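Local coordinates for ribose-phosphate pyrophosphokinase (Thermus thermophilus, PDB 5T3O), which probably makes phosphoribosyl pyrophosphate (PRPP), by transferring the pyrophosphoryl group of ATP to the 1-hydroxyl of ribose 5-phosphate, at residues A80-A85 with G118-L123; P1-S6 with Y42-R47; P147-Y152 with R281-A286. All blocks are in the same frame, centred on the assembly; numbering follows the deposited sequence.

Contact 1 of 3, residues A80-A85 with G118-L123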
ATOM      1  N   ALA A  80     -15.874  13.364   3.854  1.00 27.19           N
ATOM      2  CA  ALA A  80     -15.267  14.565   3.324  1.00 26.94           C
ATOM      3  C   ALA A  80     -14.650  14.236   1.962  1.00 28.72           C
ATOM      4  O   ALA A  80     -14.080  13.159   1.777  1.00 28.79           O
ATOM      5  CB  ALA A  80     -14.209  15.083   4.267  1.00 27.03           C
ATOM      6  N   ALA A  81     -14.800  15.163   1.016  1.00 28.08           N
ATOM      7  CA  ALA A  81     -14.195  15.042  -0.304  1.00 27.89           C
ATOM      8  C   ALA A  81     -12.684  15.216  -0.218  1.00 27.39           C
ATOM      9  O   ALA A  81     -11.950  14.588  -0.961  1.00 26.68           O
ATOM     10  CB  ALA A  81     -14.789  16.074  -1.265  1.00 27.76           C
ATOM     11  N   ARG A  82     -12.236  16.088   0.683  1.00 27.63           N
ATOM     12  CA  ARG A  82     -10.823  16.353   0.878  1.00 27.71           C
ATOM     13  C   ARG A  82     -10.568  16.824   2.308  1.00 27.92           C
ATOM     14  O   ARG A  82     -11.402  17.516   2.888  1.00 27.20           O
ATOM     15  CB  ARG A  82     -10.360  17.409  -0.126  1.00 29.12           C
ATOM     16  CG  ARG A  82      -8.865  17.673  -0.102  1.00 30.05           C
ATOM     17  CD  ARG A  82      -8.391  18.451  -1.320  1.00 31.66           C
ATOM     18  NE  ARG A  82      -8.818  19.858  -1.326  1.00 32.58           N
ATOM     19  CZ  ARG A  82      -8.393  20.764  -2.211  1.00 34.15           C
ATOM     20  NH1 ARG A  82      -8.837  22.017  -2.141  1.00 34.46           N
ATOM     21  NH2 ARG A  82      -7.518  20.435  -3.168  1.00 34.80           N
ATOM     22  N   VAL A  83      -9.435  16.435   2.892  1.00 26.91           N
ATOM     23  CA  VAL A  83      -9.088  16.942   4.225  1.00 27.17           C
ATOM     24  C   VAL A  83      -7.639  17.399   4.289  1.00 26.20           C
ATOM     25  O   VAL A  83      -6.726  16.691   3.879  1.00 26.86           O
ATOM     26  CB  VAL A  83      -9.556  16.033   5.418  1.00 26.66           C
ATOM     27  CG1 VAL A  83     -10.191  14.747   4.949  1.00 26.83           C
ATOM     28  CG2 VAL A  83      -8.470  15.784   6.466  1.00 26.94           C
ATOM     29  N   THR A  84      -7.468  18.624   4.773  1.00 24.98           N
ATOM     30  CA  THR A  84      -6.167  19.237   4.916  1.00 26.01           C
ATOM     31  C   THR A  84      -5.868  19.359   6.397  1.00 25.56           C
ATOM     32  O   THR A  84      -6.719  19.786   7.166  1.00 26.49           O
ATOM     33  CB  THR A  84      -6.154  20.636   4.277  1.00 27.00           C
ATOM     34  OG1 THR A  84      -6.541  20.518   2.906  1.00 26.83           O
ATOM     35  CG2 THR A  84      -4.761  21.287   4.367  1.00 27.23           C
ATOM     36  N   ALA A  85      -4.670  18.952   6.784  1.00 25.87           N
ATOM     37  CA  ALA A  85      -4.176  19.165   8.124  1.00 26.25           C
ATOM     38  C   ALA A  85      -3.514  20.538   8.143  1.00 26.82           C
ATOM     39  O   ALA A  85      -2.434  20.727   7.585  1.00 25.76           O
ATOM     40  CB  ALA A  85      -3.185  18.078   8.503  1.00 26.69           C
ATOM     41  N   GLY A 118      -5.590   9.692   7.077  1.00 21.78           N
ATOM     42  CA  GLY A 118      -6.366  10.086   5.893  1.00 22.46           C
ATOM     43  C   GLY A 118      -6.172  11.510   5.375  1.00 23.37           C
ATOM     44  O   GLY A 118      -6.964  11.964   4.542  1.00 22.71           O
ATOM     45  N   ALA A 119      -5.138  12.218   5.839  1.00 23.57           N
ATOM     46  CA  ALA A 119      -4.876  13.588   5.389  1.00 24.24           C
ATOM     47  C   ALA A 119      -4.509  13.581   3.916  1.00 24.59           C
ATOM     48  O   ALA A 119      -3.661  12.801   3.522  1.00 25.22           O
ATOM     49  CB  ALA A 119      -3.741  14.209   6.189  1.00 24.09           C
ATOM     50  N   ASP A 120      -5.161  14.432   3.120  1.00 25.06           N
ATOM     51  CA  ASP A 120      -4.841  14.600   1.692  1.00 25.88           C
ATOM     52  C   ASP A 120      -3.777  15.663   1.460  1.00 27.13           C
ATOM     53  O   ASP A 120      -3.078  15.619   0.453  1.00 26.47           O
ATOM     54  CB  ASP A 120      -6.096  14.979   0.901  1.00 26.38           C
ATOM     55  CG  ASP A 120      -7.175  13.937   1.003  1.00 26.93           C
ATOM     56  OD1 ASP A 120      -6.884  12.744   0.752  1.00 28.43           O
ATOM     57  OD2 ASP A 120      -8.319  14.291   1.345  1.00 27.71           O
ATOM     58  N   ARG A 121      -3.673  16.633   2.369  1.00 27.88           N
ATOM     59  CA  ARG A 121      -2.620  17.646   2.298  1.00 29.49           C
ATOM     60  C   ARG A 121      -2.341  18.291   3.656  1.00 28.99           C
ATOM     61  O   ARG A 121      -3.119  18.156   4.608  1.00 26.64           O
ATOM     62  CB  ARG A 121      -2.952  18.732   1.244  1.00 30.97           C
ATOM     63  CG  ARG A 121      -4.395  19.202   1.254  1.00 33.27           C
ATOM     64  CD  ARG A 121      -4.646  20.478   0.428  1.00 34.71           C
ATOM     65  NE  ARG A 121      -4.228  20.324  -0.959  1.00 35.40           N
ATOM     66  CZ  ARG A 121      -3.099  20.773  -1.511  1.00 35.58           C
ATOM     67  NH1 ARG A 121      -2.188  21.468  -0.840  1.00 36.24           N
ATOM     68  NH2 ARG A 121      -2.878  20.509  -2.784  1.00 36.44           N
ATOM     69  N   VAL A 122      -1.208  18.980   3.712  1.00 28.60           N
ATOM     70  CA  VAL A 122      -0.786  19.715   4.876  1.00 29.98           C
ATOM     71  C   VAL A 122      -0.619  21.187   4.489  1.00 31.81           C
ATOM     72  O   VAL A 122      -0.110  21.502   3.411  1.00 28.99           O
ATOM     73  CB  VAL A 122       0.531  19.134   5.442  1.00 30.18           C
ATOM     74  CG1 VAL A 122       1.072  19.979   6.592  1.00 30.43           C
ATOM     75  CG2 VAL A 122       0.312  17.694   5.897  1.00 29.60           C
ATOM     76  N   LEU A 123      -1.065  22.068   5.388  1.00 33.89           N
ATOM     77  CA  LEU A 123      -0.790  23.500   5.326  1.00 34.56           C
ATOM     78  C   LEU A 123      -0.047  23.889   6.610  1.00 34.74           C
ATOM     79  O   LEU A 123      -0.584  23.750   7.708  1.00 33.63           O
ATOM     80  CB  LEU A 123      -2.104  24.275   5.220  1.00 35.66           C
ATOM     81  CG  LEU A 123      -2.143  25.654   4.540  1.00 37.03           C
ATOM     82  CD1 LEU A 123      -3.256  26.484   5.157  1.00 36.49           C
ATOM     83  CD2 LEU A 123      -0.829  26.423   4.570  1.00 36.95           C
TER
HETATM   84  O   HOH W   1      -5.496  18.183  -3.268  1.00 38.95           O

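Contact 2 of 3, residues P1-S6 with Y42-R47. With SO4 (sulfate ion), chain H.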
ATOM      1  N   PRO A   1     -18.996  24.253   0.138  1.00 63.94           N
ATOM      2  CA  PRO A   1     -18.108  23.169   0.514  1.00 60.56           C
ATOM      3  C   PRO A   1     -16.874  23.498   1.370  1.00 56.45           C
ATOM      4  O   PRO A   1     -16.162  22.565   1.715  1.00 55.87           O
ATOM      5  CB  PRO A   1     -17.678  22.613  -0.852  1.00 60.13           C
ATOM      6  CG  PRO A   1     -18.886  22.798  -1.708  1.00 62.64           C
ATOM      7  CD  PRO A   1     -19.707  23.929  -1.115  1.00 63.70           C
ATOM      8  N   LEU A   2     -16.604  24.764   1.720  1.00 52.20           N
ATOM      9  CA  LEU A   2     -15.434  25.093   2.571  1.00 49.80           C
ATOM     10  C   LEU A   2     -15.821  25.062   4.054  1.00 49.06           C
ATOM     11  O   LEU A   2     -16.570  25.923   4.518  1.00 49.30           O
ATOM     12  CB  LEU A   2     -14.831  26.460   2.211  1.00 49.64           C
ATOM     13  CG  LEU A   2     -13.338  26.700   2.534  1.00 50.68           C
ATOM     14  CD1 LEU A   2     -12.943  28.129   2.189  1.00 50.77           C
ATOM     15  CD2 LEU A   2     -12.943  26.404   3.978  1.00 51.23           C
ATOM     16  N   LEU A   3     -15.303  24.069   4.782  1.00 47.26           N
ATOM     17  CA  LEU A   3     -15.487  23.957   6.232  1.00 46.47           C
ATOM     18  C   LEU A   3     -14.146  24.045   6.958  1.00 45.20           C
ATOM     19  O   LEU A   3     -13.121  23.601   6.441  1.00 44.31           O
ATOM     20  CB  LEU A   3     -16.168  22.644   6.598  1.00 47.51           C
ATOM     21  CG  LEU A   3     -17.601  22.360   6.125  1.00 50.50           C
ATOM     22  CD1 LEU A   3     -18.499  23.587   6.237  1.00 49.57           C
ATOM     23  CD2 LEU A   3     -17.635  21.803   4.709  1.00 51.68           C
ATOM     24  N   ILE A   4     -14.171  24.617   8.161  1.00 42.59           N
ATOM     25  CA  ILE A   4     -12.970  24.807   8.976  1.00 41.35           C
ATOM     26  C   ILE A   4     -13.268  24.333  10.404  1.00 38.21           C
ATOM     27  O   ILE A   4     -14.356  24.557  10.934  1.00 35.96           O
ATOM     28  CB  ILE A   4     -12.436  26.270   8.892  1.00 44.03           C
ATOM     29  CG1 ILE A   4     -11.347  26.564   9.940  1.00 45.20           C
ATOM     30  CG2 ILE A   4     -13.563  27.291   9.003  1.00 45.03           C
ATOM     31  CD1 ILE A   4      -9.943  26.271   9.467  1.00 47.31           C
ATOM     32  N   PHE A   5     -12.298  23.628  10.992  1.00 34.55           N
ATOM     33  CA  PHE A   5     -12.432  23.060  12.334  1.00 31.86           C
ATOM     34  C   PHE A   5     -11.136  23.246  13.093  1.00 31.37           C
ATOM     35  O   PHE A   5     -10.073  23.403  12.495  1.00 31.14           O
ATOM     36  CB  PHE A   5     -12.755  21.568  12.265  1.00 31.03           C
ATOM     37  CG  PHE A   5     -14.034  21.255  11.553  1.00 29.72           C
ATOM     38  CD1 PHE A   5     -15.232  21.180  12.249  1.00 29.84           C
ATOM     39  CD2 PHE A   5     -14.044  21.038  10.180  1.00 28.76           C
ATOM     40  CE1 PHE A   5     -16.419  20.889  11.587  1.00 28.93           C
ATOM     41  CE2 PHE A   5     -15.224  20.749   9.517  1.00 28.19           C
ATOM     42  CZ  PHE A   5     -16.411  20.670  10.222  1.00 28.31           C
ATOM     43  N   SER A   6     -11.241  23.229  14.416  1.00 32.20           N
ATOM     44  CA  SER A   6     -10.087  23.352  15.290  1.00 33.04           C
ATOM     45  C   SER A   6     -10.063  22.192  16.274  1.00 33.46           C
ATOM     46  O   SER A   6     -11.113  21.699  16.698  1.00 33.51           O
ATOM     47  CB  SER A   6     -10.164  24.668  16.072  1.00 33.36           C
ATOM     48  OG  SER A   6      -9.026  24.839  16.910  1.00 33.25           O
ATOM     49  N   TYR A  42     -18.021  15.202  14.999  1.00 36.76           N
ATOM     50  CA  TYR A  42     -18.469  16.352  14.226  1.00 37.11           C
ATOM     51  C   TYR A  42     -19.976  16.445  14.384  1.00 38.57           C
ATOM     52  O   TYR A  42     -20.687  15.456  14.212  1.00 37.95           O
ATOM     53  CB  TYR A  42     -18.095  16.206  12.751  1.00 33.49           C
ATOM     54  CG  TYR A  42     -16.610  16.263  12.478  1.00 30.10           C
ATOM     55  CD1 TYR A  42     -15.960  17.481  12.345  1.00 28.30           C
ATOM     56  CD2 TYR A  42     -15.861  15.097  12.310  1.00 28.37           C
ATOM     57  CE1 TYR A  42     -14.603  17.548  12.089  1.00 27.28           C
ATOM     58  CE2 TYR A  42     -14.503  15.154  12.042  1.00 26.77           C
ATOM     59  CZ  TYR A  42     -13.878  16.377  11.935  1.00 26.41           C
ATOM     60  OH  TYR A  42     -12.532  16.450  11.671  1.00 25.17           O
ATOM     61  N   GLU A  43     -20.455  17.640  14.707  1.00 43.61           N
ATOM     62  CA  GLU A  43     -21.875  17.853  15.020  1.00 47.92           C
ATOM     63  C   GLU A  43     -22.698  18.027  13.736  1.00 47.60           C
ATOM     64  O   GLU A  43     -23.839  17.558  13.659  1.00 46.29           O
ATOM     65  CB  GLU A  43     -22.060  19.067  15.954  1.00 51.71           C
ATOM     66  CG  GLU A  43     -21.040  19.225  17.094  1.00 55.28           C
ATOM     67  CD  GLU A  43     -21.051  18.108  18.127  1.00 58.76           C
ATOM     68  OE1 GLU A  43     -21.181  16.916  17.776  1.00 61.45           O
ATOM     69  OE2 GLU A  43     -20.894  18.431  19.320  1.00 64.84           O
ATOM     70  N   GLU A  44     -22.096  18.694  12.748  1.00 46.67           N
ATOM     71  CA  GLU A  44     -22.694  18.940  11.428  1.00 48.90           C
ATOM     72  C   GLU A  44     -22.139  17.977  10.370  1.00 46.42           C
ATOM     73  O   GLU A  44     -21.043  17.440  10.527  1.00 43.68           O
ATOM     74  CB  GLU A  44     -22.405  20.395  10.998  1.00 52.39           C
ATOM     75  CG  GLU A  44     -20.958  20.678  10.553  1.00 56.03           C
ATOM     76  CD  GLU A  44     -20.532  22.139  10.712  1.00 60.28           C
ATOM     77  OE1 GLU A  44     -20.671  22.685  11.829  1.00 62.85           O
ATOM     78  OE2 GLU A  44     -20.033  22.739   9.727  1.00 59.75           O
ATOM     79  N   SER A  45     -22.882  17.796   9.282  1.00 43.84           N
ATOM     80  CA  SER A  45     -22.412  17.016   8.143  1.00 42.63           C
ATOM     81  C   SER A  45     -21.186  17.679   7.504  1.00 41.56           C
ATOM     82  O   SER A  45     -21.138  18.898   7.377  1.00 39.82           O
ATOM     83  CB  SER A  45     -23.529  16.860   7.107  1.00 43.86           C
ATOM     84  OG  SER A  45     -23.114  16.068   6.005  1.00 43.27           O
ATOM     85  N   LEU A  46     -20.184  16.868   7.151  1.00 38.51           N
ATOM     86  CA  LEU A  46     -19.027  17.321   6.371  1.00 36.04           C
ATOM     87  C   LEU A  46     -19.049  16.692   4.977  1.00 32.22           C
ATOM     88  O   LEU A  46     -18.041  16.726   4.276  1.00 29.86           O
ATOM     89  CB  LEU A  46     -17.695  16.893   7.010  1.00 38.62           C
ATOM     90  CG  LEU A  46     -17.333  17.012   8.485  1.00 39.60           C
ATOM     91  CD1 LEU A  46     -18.099  15.998   9.315  1.00 40.84           C
ATOM     92  CD2 LEU A  46     -15.835  16.784   8.629  1.00 38.30           C
ATOM     93  N   ARG A  47     -20.171  16.101   4.579  1.00 31.21           N
ATOM     94  CA  ARG A  47     -20.176  15.212   3.418  1.00 32.08           C
ATOM     95  C   ARG A  47     -19.849  15.972   2.144  1.00 33.65           C
ATOM     96  O   ARG A  47     -20.447  17.009   1.871  1.00 34.44           O
ATOM     97  CB  ARG A  47     -21.517  14.510   3.276  1.00 31.24           C
ATOM     98  CG  ARG A  47     -21.545  13.438   2.200  1.00 30.37           C
ATOM     99  CD  ARG A  47     -22.861  12.697   2.237  1.00 29.95           C
ATOM    100  NE  ARG A  47     -22.950  11.794   3.380  1.00 29.87           N
ATOM    101  CZ  ARG A  47     -22.727  10.474   3.367  1.00 29.95           C
ATOM    102  NH1 ARG A  47     -22.387   9.829   2.245  1.00 28.59           N
ATOM    103  NH2 ARG A  47     -22.848   9.782   4.509  1.00 28.26           N
TER
HETATM  104  S   SO4 H 402     -24.005  12.753   6.979  1.00 38.83           S
HETATM  105  O1  SO4 H 402     -23.511  13.419   5.764  1.00 38.45           O
HETATM  106  O2  SO4 H 402     -25.038  13.602   7.620  1.00 39.97           O
HETATM  107  O3  SO4 H 402     -24.596  11.443   6.637  1.00 37.81           O
HETATM  108  O4  SO4 H 402     -22.866  12.608   7.906  1.00 39.67           O

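Contact 3 of 3, residues P147-Y152 with R281-A286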
ATOM      1  N   PRO A 147       7.302  38.004   5.373  1.00 70.99           N
ATOM      2  CA  PRO A 147       6.485  39.226   5.229  1.00 71.23           C
ATOM      3  C   PRO A 147       6.068  39.894   6.544  1.00 71.23           C
ATOM      4  O   PRO A 147       6.238  41.104   6.693  1.00 73.63           O
ATOM      5  CB  PRO A 147       5.242  38.736   4.479  1.00 70.32           C
ATOM      6  CG  PRO A 147       5.718  37.566   3.702  1.00 72.07           C
ATOM      7  CD  PRO A 147       6.749  36.897   4.566  1.00 72.30           C
ATOM      8  N   VAL A 148       5.544  39.107   7.480  1.00 69.21           N
ATOM      9  CA  VAL A 148       4.993  39.638   8.737  1.00 69.26           C
ATOM     10  C   VAL A 148       6.103  40.003   9.750  1.00 68.50           C
ATOM     11  O   VAL A 148       5.907  40.880  10.600  1.00 66.99           O
ATOM     12  CB  VAL A 148       3.961  38.655   9.344  1.00 69.52           C
ATOM     13  CG1 VAL A 148       3.365  39.202  10.635  1.00 69.89           C
ATOM     14  CG2 VAL A 148       2.849  38.371   8.334  1.00 70.45           C
ATOM     15  N   ILE A 149       7.256  39.342   9.646  1.00 67.11           N
ATOM     16  CA  ILE A 149       8.429  39.648  10.475  1.00 69.36           C
ATOM     17  C   ILE A 149       9.128  40.926   9.991  1.00 69.99           C
ATOM     18  O   ILE A 149       9.545  41.750  10.811  1.00 70.50           O
ATOM     19  CB  ILE A 149       9.430  38.459  10.507  1.00 69.68           C
ATOM     20  CG1 ILE A 149       8.780  37.208  11.136  1.00 70.57           C
ATOM     21  CG2 ILE A 149      10.716  38.820  11.245  1.00 70.85           C
ATOM     22  CD1 ILE A 149       8.319  37.359  12.573  1.00 71.66           C
ATOM     23  N   ALA A 150       9.262  41.080   8.672  1.00 68.52           N
ATOM     24  CA  ALA A 150       9.796  42.311   8.073  1.00 67.03           C
ATOM     25  C   ALA A 150       8.906  43.523   8.376  1.00 68.29           C
ATOM     26  O   ALA A 150       9.401  44.567   8.803  1.00 69.63           O
ATOM     27  CB  ALA A 150       9.960  42.140   6.572  1.00 66.53           C
ATOM     28  N   ASN A 151       7.595  43.363   8.195  1.00 68.60           N
ATOM     29  CA  ASN A 151       6.624  44.435   8.465  1.00 70.94           C
ATOM     30  C   ASN A 151       6.406  44.755   9.956  1.00 72.18           C
ATOM     31  O   ASN A 151       5.622  45.641  10.277  1.00 71.85           O
ATOM     32  CB  ASN A 151       5.272  44.113   7.815  1.00 73.01           C
ATOM     33  CG  ASN A 151       4.384  45.340   7.674  1.00 75.49           C
ATOM     34  OD1 ASN A 151       4.621  46.187   6.813  1.00 76.32           O
ATOM     35  ND2 ASN A 151       3.368  45.449   8.529  1.00 75.33           N
ATOM     36  N   TYR A 152       7.060  44.020  10.855  1.00 73.42           N
ATOM     37  CA  TYR A 152       7.147  44.392  12.273  1.00 74.31           C
ATOM     38  C   TYR A 152       8.368  45.283  12.490  1.00 74.97           C
ATOM     39  O   TYR A 152       8.254  46.353  13.086  1.00 77.20           O
ATOM     40  CB  TYR A 152       7.202  43.140  13.165  1.00 73.66           C
ATOM     41  CG  TYR A 152       7.929  43.307  14.489  1.00 70.68           C
ATOM     42  CD1 TYR A 152       7.268  43.795  15.621  1.00 69.43           C
ATOM     43  CD2 TYR A 152       9.277  42.955  14.611  1.00 68.77           C
ATOM     44  CE1 TYR A 152       7.936  43.937  16.834  1.00 69.66           C
ATOM     45  CE2 TYR A 152       9.951  43.093  15.814  1.00 69.33           C
ATOM     46  CZ  TYR A 152       9.282  43.583  16.924  1.00 69.25           C
ATOM     47  OH  TYR A 152       9.966  43.712  18.112  1.00 69.38           O
ATOM     48  N   ARG A 281       5.601  41.091  21.938  1.00 88.63           N
ATOM     49  CA  ARG A 281       4.666  41.436  20.863  1.00 87.57           C
ATOM     50  C   ARG A 281       4.363  40.175  20.046  1.00 80.93           C
ATOM     51  O   ARG A 281       5.271  39.382  19.767  1.00 75.79           O
ATOM     52  CB  ARG A 281       5.279  42.530  19.967  1.00 91.00           C
ATOM     53  CG  ARG A 281       4.370  43.101  18.875  1.00 94.68           C
ATOM     54  CD  ARG A 281       3.268  44.020  19.393  1.00 95.82           C
ATOM     55  NE  ARG A 281       3.746  45.377  19.688  1.00 97.53           N
ATOM     56  CZ  ARG A 281       4.162  45.828  20.878  1.00 97.80           C
ATOM     57  NH1 ARG A 281       4.189  45.049  21.961  1.00 97.80           N
ATOM     58  NH2 ARG A 281       4.564  47.093  20.990  1.00 97.67           N
ATOM     59  N   THR A 282       3.093  39.993  19.676  1.00 74.99           N
ATOM     60  CA  THR A 282       2.672  38.848  18.857  1.00 71.81           C
ATOM     61  C   THR A 282       1.938  39.277  17.569  1.00 68.64           C
ATOM     62  O   THR A 282       0.985  40.057  17.620  1.00 65.45           O
ATOM     63  CB  THR A 282       1.834  37.834  19.676  1.00 71.69           C
ATOM     64  OG1 THR A 282       0.774  38.505  20.365  1.00 68.29           O
ATOM     65  CG2 THR A 282       2.717  37.109  20.697  1.00 71.91           C
ATOM     66  N   LEU A 283       2.390  38.747  16.427  1.00 65.90           N
ATOM     67  CA  LEU A 283       1.905  39.142  15.095  1.00 63.65           C
ATOM     68  C   LEU A 283       0.897  38.127  14.554  1.00 62.31           C
ATOM     69  O   LEU A 283       1.243  36.964  14.357  1.00 62.58           O
ATOM     70  CB  LEU A 283       3.071  39.236  14.097  1.00 63.73           C
ATOM     71  CG  LEU A 283       4.363  39.994  14.437  1.00 63.89           C
ATOM     72  CD1 LEU A 283       4.056  41.303  15.156  1.00 63.58           C
ATOM     73  CD2 LEU A 283       5.342  39.152  15.245  1.00 63.40           C
ATOM     74  N   THR A 284      -0.338  38.558  14.300  1.00 61.23           N
ATOM     75  CA  THR A 284      -1.371  37.639  13.813  1.00 60.69           C
ATOM     76  C   THR A 284      -1.026  37.163  12.395  1.00 60.08           C
ATOM     77  O   THR A 284      -0.675  37.975  11.534  1.00 61.58           O
ATOM     78  CB  THR A 284      -2.798  38.250  13.893  1.00 62.44           C
ATOM     79  OG1 THR A 284      -3.782  37.213  13.747  1.00 61.65           O
ATOM     80  CG2 THR A 284      -3.030  39.343  12.837  1.00 62.04           C
ATOM     81  N   VAL A 285      -1.057  35.843  12.189  1.00 56.95           N
ATOM     82  CA  VAL A 285      -0.919  35.238  10.850  1.00 52.83           C
ATOM     83  C   VAL A 285      -2.218  34.569  10.397  1.00 50.32           C
ATOM     84  O   VAL A 285      -2.228  33.861   9.393  1.00 54.18           O
ATOM     85  CB  VAL A 285       0.274  34.239  10.753  1.00 52.40           C
ATOM     86  CG1 VAL A 285       1.593  34.957  10.980  1.00 51.80           C
ATOM     87  CG2 VAL A 285       0.139  33.053  11.710  1.00 52.08           C
ATOM     88  N   ALA A 286      -3.311  34.813  11.120  1.00 47.73           N
ATOM     89  CA  ALA A 286      -4.624  34.297  10.744  1.00 48.64           C
ATOM     90  C   ALA A 286      -5.100  34.772   9.359  1.00 51.03           C
ATOM     91  O   ALA A 286      -5.689  33.972   8.625  1.00 50.21           O
ATOM     92  CB  ALA A 286      -5.662  34.632  11.808  1.00 47.75           C
TER

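Contact 1 of 3, residues A80-A85 with G118-L123
The beta-alpha-beta unit made of strand 82-87, helix 106-117 and strand 121-125 closes where T84 is bridged to R121 and A85 to V122, in parallel register with CA atoms 4.7 Å apart in both pairs. G118, at positive phi, is the C-prime residue of the Schellman motif that ends the helix. The ladder runs from A85 N to R121 O (2.8 Å) and from L123 N to A85 O (2.9 Å). Ahead of it, V83 O accepts D120 N at 2.9 Å and, weakly, R121 N. With CG of D120 opposite its own carbonyl carbon (chi1 -60°), the carboxylate swings back so that OD2 takes V83 N at 2.9 Å, met on the anti side and 18° out of plane. D120 thus grips both backbone polar atoms of V83, while its OD1 forms a salt bridge with K76. Were D120 replaced by an alanine, V83 N would probably lose this acceptor and K76 its carboxylate mate. T84 and R121 lie side by side on one sheet face. R82 pairs with D50 of its own chain and E48 of the second subunit; R121 NH1 bridges to D141, and NH2 hydrogen-bonds S79 of the second subunit. These partners probably offset the closeness of the two guanidinium groups, planes 72° apart: R121 NE sits over one face of R82's, 4.0 Å from R82 NH2, and a water accepts from R82 NH2 at 3.0 Å.

Contact 2 of 3, residues P1-S6 with Y42-R47
Y42 meets F5 in a T-shaped pair: the tyrosine edge points at the phenylalanine face, centroids 4.8 Å apart and planes at 79°. Y42 CE1 stands 3.6 Å above the middle of the F5 ring, and a hydrogen bond from Y42 OH to M71 O helps fix the tyrosine. E44 comes next. Its CG lies between backbone N and carbonyl carbon (chi1 74°), and the extended chain carries OE2 to 3.9 Å from L3 CD1, while OE1 accepts from K27 N. S45 turns away from strand 2-6; its OG accepts from R47 N in an ST turn and donates to sulfate O1 at 2.7 Å. L46 lays CD2 over the face of Y42 and beside F5, 4.1 Å from F5 CE2. R47 ends the walk, gripping the sulfate with NE to O1 (2.9 Å) and NH2 to O3 (3.2 Å). S301, V302 and S303 of the fourth subunit and R102 of the third also bind this ion, consistent with the regulatory phosphate site of class I enzymes. The chemistry therefore divides by side: apolar and aromatic groups fix the loop against the strand, leaving the hydroxyl of S45 and the guanidinium of R47 to hold an anion between subunits.

Contact 3 of 3, residues P147-Y152 with R281-A286
V148 and L283 make the tight centre of this contact, where helix 146-156 lies on edge strand 280-283 of the mixed sheet. V148 CG1 comes within 3.5 Å of L283 CB, closer than usual for two carbons, and the two side chains run alongside each other, pointing opposite ways. The torsion of V148 explains which branch is pressed in: CG1 is trans to the backbone N (chi1 -179°) and takes the close contact, whereas CG2 is left to a looser meeting with V285 CG1 at 4.5 Å. L283 spreads its two methyls to separate partners. CD1 reaches Y152 CD1 at 4.1 Å, its side chain set nearly perpendicular to the tyrosine's, and CD2 approaches I149 CD1 at 4.4 Å.

Away from this centre the fit relaxes. Toward one end R281 only brushes the tyrosine, CG to Y152 CE1 being 4.2 Å, with guanidinium and ring planes 88° apart. Their polar ends converge on E265, which takes R281 NH1 in a salt bridge through OE2 and the hydroxyl of Y152 through OE1; this shared carboxylate probably also tempers the nearness of R281 to R156. At the other end T284 faces solvent, its OG1 bonded to D270, and V285 sits at the N-cap position before helix 286-298.

Geometrically the segment axes approach to 10.0 Å with N-to-C directions 138° apart, a helix lying on a sheet. Since I149 also touches A244, and Y152 both A267 and Y242, the helix spans strands 241-245, 266-269 and 280-283, the layered alpha/beta architecture of PRTase-like domains.

In the fold
Following the chain from the N terminus, contact 2 closes first, bringing the loop after strand 38-42 back to edge strand 2-6. Contact 1 follows, closing the crossover between strands 82-87 and 121-125 farther across the same parallel sheet; A80 CB meets L46 O at 4.2 Å, so the two touch. Contact 3 spans the longest excursion, joining helix 146-156 to a strand 129 residues later in the second sheet, its centre 27 to 29 Å from the others. All three run in series, with none nested or crossed. Helix 286-298, starting within 281-286, returns to the first sheet: A286 packs on helix 11-19, and F289, I293 and I296 touch L123.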